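Local coordinates for protein blue-light receptor of the BLUF-family (Rhodobacter sphaeroides, PDB 2BYC) that probably senses blue light through a bound flavin, as BLUF photoreceptors do, and here carries flavin mononucleotide, at residues S7-S12 / H49-I54. Numbering follows the deposited sequence. Where two conformers were deposited one is given.
With FMN (flavin mononucleotide), chain C.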
loop_
_atom_site.group_PDB
_atom_site.type_symbol
_atom_site.label_atom_id
_atom_site.label_comp_id
_atom_site.label_asym_id
_atom_site.label_seq_id
_atom_site.Cartn_x
_atom_site.Cartn_y
_atom_site.Cartn_z
ATOM N N SER A 7 2.431 3.293 10.258
ATOM C CA SER A 7 1.813 2.767 9.034
ATOM C C SER A 7 0.980 3.881 8.422
ATOM O O SER A 7 0.090 4.400 9.106
ATOM C CB SER A 7 0.884 1.569 9.395
ATOM O OG SER A 7 0.291 0.987 8.223
ATOM N N LEU A 8 1.201 4.226 7.162
ATOM C CA LEU A 8 0.304 5.176 6.479
ATOM C C LEU A 8 -0.437 4.502 5.359
ATOM O O LEU A 8 0.166 3.720 4.669
ATOM C CB LEU A 8 1.159 6.302 5.866
ATOM C CG LEU A 8 0.611 7.545 5.229
ATOM C CD1 LEU A 8 1.822 8.428 5.414
ATOM C CD2 LEU A 8 0.487 7.245 3.734
ATOM N N THR A 9 -1.722 4.812 5.186
ATOM C CA THR A 9 -2.488 4.240 4.082
ATOM C C THR A 9 -3.160 5.432 3.431
ATOM O O THR A 9 -3.697 6.249 4.148
ATOM C CB THR A 9 -3.636 3.371 4.653
ATOM O OG1 THR A 9 -3.032 2.242 5.278
ATOM C CG2 THR A 9 -4.486 2.852 3.586
ATOM N N TYR A 10 -3.087 5.501 2.087
ATOM C CA TYR A 10 -3.700 6.541 1.304
ATOM C C TYR A 10 -4.421 5.871 0.140
ATOM O O TYR A 10 -4.201 4.730 -0.183
ATOM C CB TYR A 10 -2.622 7.588 0.825
ATOM C CG TYR A 10 -1.756 7.004 -0.249
ATOM C CD1 TYR A 10 -2.257 6.851 -1.528
ATOM C CD2 TYR A 10 -0.423 6.634 -0.001
ATOM C CE1 TYR A 10 -1.503 6.279 -2.506
ATOM C CE2 TYR A 10 0.356 6.066 -1.002
ATOM C CZ TYR A 10 -0.185 5.930 -2.248
ATOM O OH TYR A 10 0.489 5.370 -3.289
ATOM N N ARG A 11 -5.341 6.597 -0.445
ATOM C CA ARG A 11 -6.129 6.146 -1.590
ATOM C C ARG A 11 -5.844 7.186 -2.625
ATOM O O ARG A 11 -5.712 8.371 -2.267
ATOM C CB ARG A 11 -7.604 6.244 -1.216
ATOM C CG ARG A 11 -8.516 5.608 -2.211
ATOM C CD ARG A 11 -9.973 5.614 -1.726
ATOM N NE ARG A 11 -10.512 6.951 -1.817
ATOM C CZ ARG A 11 -11.354 7.356 -2.759
ATOM N NH1 ARG A 11 -11.797 6.496 -3.674
ATOM N NH2 ARG A 11 -11.777 8.615 -2.762
ATOM N N SER A 12 -5.686 6.756 -3.885
ATOM C CA SER A 12 -5.537 7.680 -5.034
ATOM C C SER A 12 -6.271 7.157 -6.191
ATOM O O SER A 12 -6.620 5.984 -6.218
ATOM C CB SER A 12 -4.088 7.869 -5.452
ATOM O OG SER A 12 -3.525 6.674 -5.878
ATOM N N HIS A 49 -8.540 2.916 -8.675
ATOM C CA HIS A 49 -8.005 3.568 -7.475
ATOM C C HIS A 49 -6.791 2.726 -7.067
ATOM O O HIS A 49 -6.738 1.589 -7.439
ATOM C CB HIS A 49 -9.015 3.476 -6.362
ATOM C CG HIS A 49 -10.141 4.444 -6.530
ATOM N ND1 HIS A 49 -9.938 5.813 -6.508
ATOM C CD2 HIS A 49 -11.444 4.261 -6.826
ATOM C CE1 HIS A 49 -11.089 6.428 -6.710
ATOM N NE2 HIS A 49 -12.020 5.505 -6.895
ATOM N N PHE A 50 -5.794 3.314 -6.416
ATOM C CA PHE A 50 -4.769 2.521 -5.648
ATOM C C PHE A 50 -5.081 2.796 -4.221
ATOM O O PHE A 50 -5.543 3.904 -3.866
ATOM C CB PHE A 50 -3.425 3.185 -5.861
ATOM C CG PHE A 50 -2.798 2.945 -7.200
ATOM C CD1 PHE A 50 -2.477 4.016 -8.054
ATOM C CD2 PHE A 50 -2.500 1.671 -7.629
ATOM C CE1 PHE A 50 -1.820 3.773 -9.298
ATOM C CE2 PHE A 50 -1.886 1.447 -8.857
ATOM C CZ PHE A 50 -1.533 2.532 -9.678
ATOM N N VAL A 51 -4.866 1.781 -3.386
ATOM C CA VAL A 51 -4.830 1.969 -1.928
ATOM C C VAL A 51 -3.457 1.444 -1.581
ATOM O O VAL A 51 -3.107 0.370 -1.955
ATOM C CB VAL A 51 -5.984 1.228 -1.201
ATOM C CG1 VAL A 51 -5.796 1.340 0.281
ATOM C CG2 VAL A 51 -7.382 1.924 -1.574
ATOM N N GLN A 52 -2.645 2.291 -0.952
ATOM C CA GLN A 52 -1.299 1.889 -0.558
ATOM C C GLN A 52 -1.102 2.008 0.951
ATOM O O GLN A 52 -1.527 2.974 1.541
ATOM C CB GLN A 52 -0.213 2.626 -1.370
ATOM C CG GLN A 52 1.099 1.976 -1.102
ATOM C CD GLN A 52 2.220 2.610 -1.860
ATOM O OE1 GLN A 52 2.235 3.812 -2.134
ATOM N NE2 GLN A 52 3.172 1.800 -2.204
ATOM N N THR A 53 -0.508 0.971 1.550
ATOM C CA THR A 53 -0.106 0.996 2.949
ATOM C C THR A 53 1.392 0.859 2.986
ATOM O O THR A 53 1.904 -0.102 2.402
ATOM C CB THR A 53 -0.646 -0.209 3.642
ATOM O OG1 THR A 53 -2.072 -0.077 3.732
ATOM C CG2 THR A 53 -0.053 -0.310 5.071
ATOM N N ILE A 54 2.087 1.795 3.623
ATOM C CA ILE A 54 3.558 1.657 3.773
ATOM C C ILE A 54 3.839 1.787 5.204
ATOM O O ILE A 54 3.143 2.550 5.909
ATOM C CB ILE A 54 4.317 2.825 3.072
ATOM C CG1 ILE A 54 3.740 4.157 3.556
ATOM C CG2 ILE A 54 4.293 2.659 1.537
ATOM C CD1 ILE A 54 4.326 5.374 2.951
HETATM N N1 FMN C . 8.068 4.229 -5.180
HETATM C C2 FMN C . 8.718 3.624 -4.127
HETATM O O2 FMN C . 9.966 3.698 -4.037
HETATM N N3 FMN C . 8.036 2.936 -3.179
HETATM C C4 FMN C . 6.697 2.844 -3.331
HETATM O O4 FMN C . 6.073 2.299 -2.478
HETATM C C4A FMN C . 6.016 3.449 -4.393
HETATM N N5 FMN C . 4.641 3.329 -4.500
HETATM C C5A FMN C . 3.936 3.997 -5.513
HETATM C C6 FMN C . 2.565 3.916 -5.602
HETATM C C7 FMN C . 1.836 4.514 -6.640
HETATM C C7M FMN C . 0.302 4.532 -6.620
HETATM C C8 FMN C . 2.533 5.238 -7.585
HETATM C C8M FMN C . 1.826 5.981 -8.707
HETATM C C9 FMN C . 3.920 5.342 -7.502
HETATM C C9A FMN C . 4.632 4.707 -6.440
HETATM N N10 FMN C . 6.041 4.786 -6.348
HETATM C C10 FMN C . 6.711 4.163 -5.301
HETATM C "C1'" FMN C . 6.881 5.259 -7.486
HETATM C "C2'" FMN C . 7.530 6.497 -6.913
HETATM O "O2'" FMN C . 6.558 7.470 -7.164
HETATM C "C3'" FMN C . 8.896 6.882 -7.507
HETATM O "O3'" FMN C . 8.695 7.382 -8.791
HETATM C "C4'" FMN C . 9.949 5.788 -7.585
HETATM O "O4'" FMN C . 10.461 5.378 -6.299
HETATM C "C5'" FMN C . 11.148 6.309 -8.382
HETATM O "O5'" FMN C . 11.261 5.876 -9.739
HETATM P P FMN C . 12.709 6.171 -10.364
HETATM O O1P FMN C . 12.850 5.570 -11.771
HETATM O O2P FMN C . 12.784 7.692 -10.420
HETATM O O3P FMN C . 13.626 5.555 -9.336
#
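Tyr10 and Gln52 face each other as a hydrogen-bonded pair of two antiparallel strands, and their side chains run the same way toward the flavin, the tyrosine–glutamine–flavin arrangement characteristic of BLUF domains. Tyr10 OH donates to Gln52 OE1 over 2.6 Å, arriving from above the carbonyl plane, with ring and amide planes 84° apart. With CG set between backbone N and carbonyl carbon (chi1 72°), the ring leans over Gln52 CB, 3.4 Å from Tyr10 CZ. Bonds at both ends hold the modelled amide in its turn: OE1 takes the Tyr10 hydroxyl, and Gln52 NE2 forks to FMN N5 at 3.1 Å and FMN O4 at 3.0 Å. A phenylalanine in place of Tyr10 would probably leave Gln52 OE1 without this donor and the amide freer to flip away from the flavin.

Backbone bonds pair Leu8 with Ile54, Tyr10 with Gln52 and Ser12 with Phe50. On the face opposite the flavin, Arg11 CG packs on Val51 CG2; at the end of the strand pair, Arg11 NH1 sits over the rim of the His49 ring, 3.1 Å from His49 CE1. Between the strands on the flavin side, Leu8 CB meets Ile54 CG1 at 4.1 Å; the face of the Phe50 ring receives FMN C7M, and Ser12 OG, at that ring's edge, is hydrogen-bonded to His74 ND1.

Strand 77-84 flanks 5-14 and strand 40-45 flanks 49-55, helix 58-69 packs against Leu8, Tyr10, Gln52 and Ile54, and helix 120-131 covers Thr9 and Thr53 on the other face.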